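Local coordinates for protein macrophage migration inhibitory factor (Plasmodium berghei, PDB 2WKB) that belongs to the macrophage migration inhibitory factor family, cytokine-like proteins of parasites and their hosts that assemble as trimers of beta-alpha-beta subunits, at residues Val60-Ile65 / Ile97-Cys102; Gln17-Glu22 / Lys82-His87; Ile9-Asp14 / Ser40-Gln45. All coordinates share one frame; numbering follows the deposited sequence.

Contact 1: residues Val60-Ile65 / Ile97-Cys102; sequences VRLTSI and IEFRDC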
loop_
_atom_site.group_PDB
_atom_site.type_symbol
_atom_site.label_atom_id
_atom_site.label_comp_id
_atom_site.label_asym_id
_atom_site.label_seq_id
_atom_site.Cartn_x
_atom_site.Cartn_y
_atom_site.Cartn_z
ATOM N N VAL E 60 10.095 -6.081 -1.288
ATOM C CA VAL E 60 9.501 -6.690 -0.093
ATOM C C VAL E 60 9.497 -5.636 1.034
ATOM O O VAL E 60 10.532 -5.024 1.300
ATOM C CB VAL E 60 10.244 -7.914 0.357
ATOM C CG1 VAL E 60 9.551 -8.596 1.611
ATOM C CG2 VAL E 60 10.290 -9.017 -0.794
ATOM N N ARG E 61 8.344 -5.347 1.606
ATOM C CA ARG E 61 8.289 -4.327 2.640
ATOM C C ARG E 61 7.825 -5.006 3.957
ATOM O O ARG E 61 6.785 -5.680 3.949
ATOM C CB ARG E 61 7.316 -3.258 2.239
ATOM C CG ARG E 61 7.294 -2.045 3.298
ATOM C CD ARG E 61 6.589 -0.808 2.658
ATOM N NE ARG E 61 5.279 -1.115 2.092
ATOM C CZ ARG E 61 4.705 -0.433 1.102
ATOM N NH1 ARG E 61 3.514 -0.803 0.668
ATOM N NH2 ARG E 61 5.317 0.630 0.565
ATOM N N LEU E 62 8.587 -4.859 5.045
ATOM C CA LEU E 62 8.246 -5.460 6.274
ATOM C C LEU E 62 8.000 -4.294 7.232
ATOM O O LEU E 62 8.850 -3.354 7.357
ATOM C CB LEU E 62 9.369 -6.337 6.787
ATOM C CG LEU E 62 9.622 -7.512 5.818
ATOM C CD1 LEU E 62 10.800 -7.163 4.866
ATOM C CD2 LEU E 62 9.937 -8.706 6.765
ATOM N N THR E 63 6.826 -4.361 7.851
ATOM C CA THR E 63 6.304 -3.233 8.630
ATOM C C THR E 63 5.962 -3.709 10.011
ATOM O O THR E 63 5.217 -4.670 10.168
ATOM C CB THR E 63 5.084 -2.588 7.952
ATOM O OG1 THR E 63 5.484 -2.031 6.711
ATOM C CG2 THR E 63 4.580 -1.393 8.813
ATOM N N SER E 64 6.595 -3.108 11.033
ATOM C CA SER E 64 6.087 -3.252 12.380
ATOM C C SER E 64 6.167 -4.689 12.864
ATOM O O SER E 64 5.274 -5.190 13.542
ATOM C CB SER E 64 4.643 -2.775 12.448
ATOM O OG SER E 64 4.587 -1.332 12.354
ATOM N N ILE E 65 7.216 -5.358 12.473
ATOM C CA ILE E 65 7.428 -6.666 12.987
ATOM C C ILE E 65 8.400 -6.538 14.170
ATOM O O ILE E 65 9.596 -6.249 14.022
ATOM C CB ILE E 65 7.964 -7.644 11.908
ATOM C CG1 ILE E 65 6.881 -7.869 10.822
ATOM C CG2 ILE E 65 8.371 -8.969 12.553
ATOM C CD1 ILE E 65 7.385 -8.652 9.618
ATOM N N ILE E 97 14.555 -4.854 -0.412
ATOM C CA ILE E 97 13.874 -5.209 0.807
ATOM C C ILE E 97 13.918 -4.001 1.724
ATOM O O ILE E 97 15.009 -3.461 1.963
ATOM C CB ILE E 97 14.525 -6.373 1.425
ATOM C CG1 ILE E 97 14.346 -7.571 0.431
ATOM C CG2 ILE E 97 13.820 -6.723 2.833
ATOM C CD1 ILE E 97 15.138 -8.637 0.850
ATOM N N GLU E 98 12.765 -3.575 2.220
ATOM C CA GLU E 98 12.682 -2.444 3.092
ATOM C C GLU E 98 12.006 -2.807 4.406
ATOM O O GLU E 98 10.984 -3.517 4.408
ATOM C CB GLU E 98 11.902 -1.390 2.354
ATOM C CG GLU E 98 11.685 -0.145 3.085
ATOM C CD GLU E 98 10.841 0.807 2.238
ATOM O OE1 GLU E 98 11.416 1.357 1.286
ATOM O OE2 GLU E 98 9.632 0.920 2.513
ATOM N N PHE E 99 12.576 -2.316 5.530
ATOM C CA PHE E 99 12.079 -2.600 6.884
ATOM C C PHE E 99 11.637 -1.239 7.505
ATOM O O PHE E 99 12.393 -0.292 7.555
ATOM C CB PHE E 99 13.160 -3.194 7.811
ATOM C CG PHE E 99 13.730 -4.524 7.395
ATOM C CD1 PHE E 99 13.172 -5.680 7.885
ATOM C CD2 PHE E 99 14.814 -4.612 6.529
ATOM C CE1 PHE E 99 13.695 -6.970 7.534
ATOM C CE2 PHE E 99 15.329 -5.908 6.169
ATOM C CZ PHE E 99 14.745 -7.067 6.691
ATOM N N ARG E 100 10.400 -1.128 7.941
ATOM C CA ARG E 100 9.910 0.105 8.620
ATOM C C ARG E 100 9.367 -0.308 9.959
ATOM O O ARG E 100 8.616 -1.272 10.022
ATOM C CB ARG E 100 8.774 0.725 7.865
ATOM C CG ARG E 100 8.815 0.634 6.377
ATOM C CD ARG E 100 7.559 1.317 5.773
ATOM N NE ARG E 100 6.363 0.450 5.786
ATOM C CZ ARG E 100 5.174 0.787 5.276
ATOM N NH1 ARG E 100 5.005 1.977 4.694
ATOM N NH2 ARG E 100 4.149 -0.069 5.320
ATOM N N ASP E 101 9.743 0.374 11.053
ATOM C CA ASP E 101 9.056 0.099 12.314
ATOM C C ASP E 101 8.213 1.275 12.827
ATOM O O ASP E 101 8.725 2.358 13.165
ATOM C CB ASP E 101 9.943 -0.527 13.397
ATOM C CG ASP E 101 9.119 -1.076 14.588
ATOM O OD1 ASP E 101 8.570 -0.241 15.352
ATOM O OD2 ASP E 101 9.028 -2.333 14.773
ATOM N N CYS E 102 6.904 1.012 12.855
ATOM C CA CYS E 102 5.875 1.958 13.280
ATOM C C CYS E 102 5.127 1.455 14.531
ATOM O O CYS E 102 4.109 2.038 14.921
ATOM C CB CYS E 102 4.870 2.153 12.135
ATOM S SG CYS E 102 5.567 2.409 10.478
HETATM O O HOH W 1 10.967 -3.947 14.738
#
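R100 reaches over from strand 95-100 to take hold of T63 on the neighbouring strand 58-63. Its CB and CG start beside the carbonyl oxygen of L62, and CD then passes R61 CD. A bend at chi3 (-81°) swings the guanidinium round so that its NE/NH2 edge faces T63, where both nitrogens donate, side-on, to the one oxygen OG1. Each bond is 2.8 Å long, NH2 to T63 OG1 and NE to T63 OG1, and the oxygen lies in the guanidinium plane. Arginine suits this grip because two of its N-H groups can converge on one hydroxyl, which beta-branched threonine presents from a strand. R61 CD sits over one face of the group, and the two guanidinium planes stack only 20° apart; E4, outside both segments, pairs with R61 and would offset the like charges.

The strands are the two parallel arms of a right-handed beta-alpha-beta crossover through helix 73-88, joined by backbone bonds such as R100 N to L62 O (2.8 Å). On the face turned to the helices, branched and aromatic residues fill the core: L62 CD1 meets I97 CG2 at 3.7 Å and lies over the F99 ring, a CH-pi contact. Past the strand ends, a water bridges I65 O and D101 OD2, which also bonds S103 OG, while S64 OG accepts a bond from R100 of the third subunit.

Contact 2: residues Gln17-Glu22 / Lys82-His87; sequences QNTLSE and KILSNH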
loop_
_atom_site.group_PDB
_atom_site.type_symbol
_atom_site.label_atom_id
_atom_site.label_comp_id
_atom_site.label_asym_id
_atom_site.label_seq_id
_atom_site.Cartn_x
_atom_site.Cartn_y
_atom_site.Cartn_z
ATOM N N GLN E 17 1.312 -18.859 -1.979
ATOM C CA GLN E 17 1.132 -19.369 -0.595
ATOM C C GLN E 17 2.398 -19.988 -0.094
ATOM O O GLN E 17 2.809 -19.700 0.991
ATOM C CB GLN E 17 -0.085 -20.322 -0.469
ATOM C CG GLN E 17 -1.391 -19.596 -0.756
ATOM C CD GLN E 17 -1.616 -18.400 0.246
ATOM O OE1 GLN E 17 -1.734 -17.220 -0.170
ATOM N NE2 GLN E 17 -1.627 -18.699 1.510
ATOM N N ASN E 18 3.001 -20.882 -0.892
ATOM C CA ASN E 18 4.238 -21.553 -0.485
ATOM C C ASN E 18 5.388 -20.610 -0.248
ATOM O O ASN E 18 6.144 -20.772 0.736
ATOM C CB ASN E 18 4.659 -22.564 -1.573
ATOM C CG ASN E 18 3.725 -23.773 -1.636
ATOM O OD1 ASN E 18 2.960 -24.039 -0.702
ATOM N ND2 ASN E 18 3.786 -24.510 -2.763
ATOM N N THR E 19 5.481 -19.602 -1.112
ATOM C CA THR E 19 6.536 -18.605 -1.000
ATOM C C THR E 19 6.342 -17.752 0.279
ATOM O O THR E 19 7.292 -17.574 1.040
ATOM C CB THR E 19 6.558 -17.672 -2.250
ATOM O OG1 THR E 19 6.871 -18.476 -3.386
ATOM C CG2 THR E 19 7.679 -16.639 -2.117
ATOM N N LEU E 20 5.128 -17.298 0.523
ATOM C CA LEU E 20 4.840 -16.476 1.729
ATOM C C LEU E 20 5.086 -17.340 2.969
ATOM O O LEU E 20 5.602 -16.850 3.978
ATOM C CB LEU E 20 3.406 -15.921 1.718
ATOM C CG LEU E 20 3.121 -14.911 0.545
ATOM C CD1 LEU E 20 1.601 -14.590 0.432
ATOM C CD2 LEU E 20 4.011 -13.595 0.757
ATOM N N SER E 21 4.717 -18.627 2.938
ATOM C CA SER E 21 4.899 -19.450 4.134
ATOM C C SER E 21 6.378 -19.617 4.453
ATOM O O SER E 21 6.789 -19.578 5.614
ATOM C CB SER E 21 4.165 -20.843 3.883
ATOM O OG SER E 21 4.593 -21.708 4.915
ATOM N N GLU E 22 7.212 -19.709 3.420
ATOM C CA GLU E 22 8.636 -19.844 3.571
ATOM C C GLU E 22 9.268 -18.554 4.128
ATOM O O GLU E 22 10.156 -18.614 5.000
ATOM C CB GLU E 22 9.310 -20.228 2.247
ATOM C CG GLU E 22 8.998 -21.709 1.852
ATOM C CD GLU E 22 9.893 -22.229 0.703
ATOM O OE1 GLU E 22 11.007 -21.676 0.504
ATOM O OE2 GLU E 22 9.448 -23.193 0.009
ATOM N N LYS E 82 17.260 -14.927 -1.125
ATOM C CA LYS E 82 17.451 -16.340 -1.557
ATOM C C LYS E 82 16.170 -17.094 -1.859
ATOM O O LYS E 82 16.036 -17.725 -2.943
ATOM C CB LYS E 82 18.260 -17.153 -0.541
ATOM C CG LYS E 82 19.558 -16.549 -0.185
ATOM C CD LYS E 82 20.627 -16.675 -1.220
ATOM C CE LYS E 82 21.998 -16.707 -0.481
ATOM N NZ LYS E 82 22.640 -15.339 -0.292
ATOM N N ILE E 83 15.185 -16.974 -0.969
ATOM C CA ILE E 83 13.871 -17.518 -1.228
ATOM C C ILE E 83 13.245 -16.970 -2.539
ATOM O O ILE E 83 12.692 -17.735 -3.389
ATOM C CB ILE E 83 12.898 -17.226 -0.055
ATOM C CG1 ILE E 83 13.325 -18.017 1.200
ATOM C CG2 ILE E 83 11.417 -17.517 -0.467
ATOM C CD1 ILE E 83 12.624 -17.516 2.531
ATOM N N LEU E 84 13.298 -15.669 -2.755
ATOM C CA LEU E 84 12.646 -15.171 -3.983
ATOM C C LEU E 84 13.433 -15.522 -5.275
ATOM O O LEU E 84 12.829 -15.793 -6.334
ATOM C CB LEU E 84 12.517 -13.644 -3.928
ATOM C CG LEU E 84 11.667 -13.162 -2.782
ATOM C CD1 LEU E 84 11.789 -11.623 -2.738
ATOM C CD2 LEU E 84 10.207 -13.563 -2.981
ATOM N N SER E 85 14.755 -15.468 -5.219
ATOM C CA SER E 85 15.493 -15.782 -6.415
ATOM C C SER E 85 15.291 -17.294 -6.740
ATOM O O SER E 85 15.241 -17.665 -7.921
ATOM C CB SER E 85 16.964 -15.389 -6.293
ATOM O OG SER E 85 17.554 -16.190 -5.324
ATOM N N ASN E 86 15.112 -18.133 -5.722
ATOM C CA ASN E 86 14.737 -19.538 -5.912
ATOM C C ASN E 86 13.341 -19.686 -6.518
ATOM O O ASN E 86 13.193 -20.205 -7.655
ATOM C CB ASN E 86 14.947 -20.369 -4.602
ATOM C CG ASN E 86 14.505 -21.859 -4.746
ATOM O OD1 ASN E 86 14.663 -22.455 -5.816
ATOM N ND2 ASN E 86 13.953 -22.447 -3.661
ATOM N N HIS E 87 12.310 -19.212 -5.832
ATOM C CA HIS E 87 10.937 -19.440 -6.268
ATOM C C HIS E 87 10.474 -18.611 -7.484
ATOM O O HIS E 87 9.630 -19.068 -8.285
ATOM C CB HIS E 87 9.949 -19.229 -5.102
ATOM C CG HIS E 87 10.016 -20.297 -4.055
ATOM N ND1 HIS E 87 9.546 -21.576 -4.271
ATOM C CD2 HIS E 87 10.537 -20.292 -2.802
ATOM C CE1 HIS E 87 9.772 -22.312 -3.190
ATOM N NE2 HIS E 87 10.366 -21.554 -2.283
HETATM O O HOH W 2 14.071 -21.241 -1.121
#
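Two helices lie side by side on one face of the beta sheet in each subunit of the MIF fold, and here 13-31 and 73-88 run antiparallel, their local axes 161° apart and 10.4 Å from each other at closest. On the solvent side E22 of one helix meets H87 of the other. The imidazole NE2 donates to E22 OE1 at 2.9 Å, with an N-H...O angle of 157°. The oxygen lies near the ring plane of H87, but the donor meets the carboxylate from above its plane, and the two flat groups stand 71° apart. E22 can span the gap because its chain is extended beyond CG. Such a pair suits this place: the extended glutamate reaches across to the imidazole, whose N-H at the far end of the ring points at it, and a nearby carboxylate would be expected to favour a protonated histidine. A water links N86 ND2 to E22 OE1, its bond to the carboxylate being weak.

Each beta-alpha-beta half of the fold contributes one of these helices, and the surfaces they turn inward are largely apolar. Deeper in the interface T19 supplies a small side chain with two different uses. Its methyl CG2 faces I83 CG2 at 4.2 Å and L84 CD2 at 4.1 Å, whereas OG1 lies 3.6 Å from H87 CB and bonds back to the carbonyl of K15, a common way for a threonine to be satisfied within a helix. I83 points across at the other helix, and its CD1 comes to 3.7 Å from E22 O. L84 leans instead on the sheet, against C58 and V60, and from the first helix L20 does likewise on S40 and Y42.

Contact 3: residues Ile9-Asp14 / Ser40-Gln45; sequences ISIPDD and SNYDYQ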
loop_
_atom_site.group_PDB
_atom_site.type_symbol
_atom_site.label_atom_id
_atom_site.label_comp_id
_atom_site.label_asym_id
_atom_site.label_seq_id
_atom_site.Cartn_x
_atom_site.Cartn_y
_atom_site.Cartn_z
ATOM N N ILE E 9 6.112 -9.965 -11.012
ATOM C CA ILE E 9 6.276 -11.382 -11.406
ATOM C C ILE E 9 5.012 -12.162 -11.149
ATOM O O ILE E 9 4.510 -12.213 -10.057
ATOM C CB ILE E 9 7.505 -12.023 -10.751
ATOM C CG1 ILE E 9 8.756 -11.320 -11.283
ATOM C CG2 ILE E 9 7.471 -13.584 -11.019
ATOM C CD1 ILE E 9 9.989 -11.778 -10.584
ATOM N N SER E 10 4.502 -12.833 -12.196
ATOM C CA SER E 10 3.207 -13.557 -12.123
ATOM C C SER E 10 3.362 -15.024 -11.680
ATOM O O SER E 10 4.060 -15.838 -12.361
ATOM C CB SER E 10 2.603 -13.561 -13.577
ATOM O OG SER E 10 1.327 -14.263 -13.560
ATOM N N ILE E 11 2.758 -15.398 -10.550
ATOM C CA ILE E 11 2.851 -16.793 -10.081
ATOM C C ILE E 11 1.457 -17.250 -9.614
ATOM O O ILE E 11 0.624 -16.444 -9.175
ATOM C CB ILE E 11 3.817 -17.023 -8.914
ATOM C CG1 ILE E 11 3.446 -16.045 -7.800
ATOM C CG2 ILE E 11 5.283 -16.907 -9.393
ATOM C CD1 ILE E 11 4.364 -16.234 -6.557
ATOM N N PRO E 12 1.224 -18.565 -9.669
ATOM C CA PRO E 12 -0.082 -19.015 -9.253
ATOM C C PRO E 12 -0.282 -18.902 -7.752
ATOM O O PRO E 12 0.701 -18.856 -6.986
ATOM C CB PRO E 12 -0.116 -20.523 -9.644
ATOM C CG PRO E 12 1.176 -20.813 -10.390
ATOM C CD PRO E 12 2.116 -19.634 -10.188
ATOM N N ASP E 13 -1.541 -18.934 -7.341
ATOM C CA ASP E 13 -1.896 -18.903 -5.908
ATOM C C ASP E 13 -1.148 -19.898 -5.046
ATOM O O ASP E 13 -0.653 -19.522 -3.974
ATOM C CB ASP E 13 -3.410 -19.115 -5.692
ATOM C CG ASP E 13 -4.253 -18.009 -6.321
ATOM O OD1 ASP E 13 -3.722 -16.909 -6.585
ATOM O OD2 ASP E 13 -5.468 -18.188 -6.527
ATOM N N ASP E 14 -1.111 -21.190 -5.440
ATOM C CA ASP E 14 -0.377 -22.134 -4.593
ATOM C C ASP E 14 1.079 -21.802 -4.410
ATOM O O ASP E 14 1.609 -21.965 -3.291
ATOM C CB ASP E 14 -0.470 -23.641 -5.017
ATOM C CG ASP E 14 -1.882 -24.223 -4.885
ATOM O OD1 ASP E 14 -2.753 -23.644 -4.196
ATOM O OD2 ASP E 14 -2.111 -25.297 -5.521
ATOM N N SER E 40 0.855 -11.550 5.778
ATOM C CA SER E 40 1.735 -11.500 4.638
ATOM C C SER E 40 0.910 -11.475 3.369
ATOM O O SER E 40 -0.280 -11.789 3.397
ATOM C CB SER E 40 2.780 -12.595 4.689
ATOM O OG SER E 40 2.209 -13.891 4.416
ATOM N N ASN E 41 1.525 -11.031 2.283
ATOM C CA ASN E 41 0.713 -10.879 1.054
ATOM C C ASN E 41 1.621 -10.919 -0.134
ATOM O O ASN E 41 2.800 -10.548 -0.052
ATOM C CB ASN E 41 -0.057 -9.529 1.033
ATOM C CG ASN E 41 -1.036 -9.473 -0.129
ATOM O OD1 ASN E 41 -1.672 -10.488 -0.408
ATOM N ND2 ASN E 41 -1.159 -8.318 -0.817
ATOM N N TYR E 42 1.075 -11.409 -1.254
ATOM C CA TYR E 42 1.717 -11.340 -2.560
ATOM C C TYR E 42 0.850 -10.412 -3.415
ATOM O O TYR E 42 -0.307 -10.708 -3.671
ATOM C CB TYR E 42 1.735 -12.817 -3.148
ATOM C CG TYR E 42 1.859 -12.826 -4.680
ATOM C CD1 TYR E 42 3.047 -12.448 -5.330
ATOM C CD2 TYR E 42 0.789 -13.319 -5.454
ATOM C CE1 TYR E 42 3.147 -12.463 -6.731
ATOM C CE2 TYR E 42 0.865 -13.334 -6.871
ATOM C CZ TYR E 42 2.067 -12.935 -7.488
ATOM O OH TYR E 42 2.128 -12.962 -8.869
ATOM N N ASP E 43 1.360 -9.232 -3.684
ATOM C CA ASP E 43 0.629 -8.183 -4.340
ATOM C C ASP E 43 1.175 -8.047 -5.757
ATOM O O ASP E 43 2.273 -7.509 -5.988
ATOM C CB ASP E 43 0.762 -6.848 -3.577
ATOM C CG ASP E 43 -0.209 -5.772 -4.114
ATOM O OD1 ASP E 43 -0.834 -5.939 -5.184
ATOM O OD2 ASP E 43 -0.360 -4.749 -3.435
ATOM N N TYR E 44 0.424 -8.638 -6.700
ATOM C CA TYR E 44 0.806 -8.683 -8.118
ATOM C C TYR E 44 0.543 -7.357 -8.783
ATOM O O TYR E 44 -0.635 -6.890 -8.898
ATOM C CB TYR E 44 0.015 -9.793 -8.854
ATOM C CG TYR E 44 0.338 -9.846 -10.308
ATOM C CD1 TYR E 44 1.671 -9.999 -10.748
ATOM C CD2 TYR E 44 -0.701 -9.661 -11.268
ATOM C CE1 TYR E 44 2.006 -9.989 -12.141
ATOM C CE2 TYR E 44 -0.410 -9.689 -12.629
ATOM C CZ TYR E 44 0.904 -9.881 -13.066
ATOM O OH TYR E 44 1.129 -9.875 -14.437
ATOM N N GLN E 45 1.626 -6.683 -9.107
ATOM C CA GLN E 45 1.511 -5.336 -9.662
ATOM C C GLN E 45 2.221 -5.381 -11.017
ATOM O O GLN E 45 3.448 -5.170 -11.120
ATOM C CB GLN E 45 2.163 -4.335 -8.710
ATOM C CG GLN E 45 1.299 -4.118 -7.460
ATOM C CD GLN E 45 -0.005 -3.389 -7.791
ATOM O OE1 GLN E 45 -0.040 -2.475 -8.594
ATOM N NE2 GLN E 45 -1.105 -3.846 -7.206
#
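Y42 meets the I9-D14 segment with both its hydroxyl and one face of its ring. The side chain of I11 crosses the phenol at a slant: CG1 comes within 3.4 Å of Y42 CZ and lies over the face, 29° off the ring normal, a CH-pi contact, with CD1 beyond it toward the rim. I11 has CG1 placed between its backbone N and carbonyl carbon (chi1 53°), and this turn lays the branch over the ring. The oxygen of I9 lies at the ring's edge, near its plane. Y42 OH donates to I9 O at 2.8 Å, onto a lone pair of that oxygen in the carbonyl plane, and accepts from I11 N at 3.0 Å. Y44, two residues on along the same side of the strand, packs against the chain beside it, its CE1 lying 3.8 Å from S10 CA.

The segment leads from strand 4-7 into helix 13-31, the crossing of a beta-alpha-beta unit whose second strand is 39-44. Tyrosine suits this spot: its ring packs against A16 and L20 of the helix, while the far hydroxyl reaches polar backbone. With one accepted and one donated bond, that hydroxyl serves a carbonyl and an N-H of a loop, consistent with holding the chain's path into the helix.

How the contacts relate
Contact 1 is partly buried, contact 2 is buried and contact 3 lies at the surface. Contacts 1 and 3 reach opposite edges of the same sheet, contact 1 through strands 58-63 and 95-100, contact 3 through strand 39-44, and each joins parts of a beta-alpha-beta unit; contact 2 joins the helices of those two units. Contact 2 touches both others: V60 CG2 packs on L84 CD1 at 3.6 Å, and L20 CD2 on N41 O at 3.4 Å. Their chemistry follows their place. Regular backbone bonds hold the strands of contact 1, side chains make nearly all of contact 2, and a tyrosine hydroxyl serves irregular backbone in contact 3. The third subunit reaches all three.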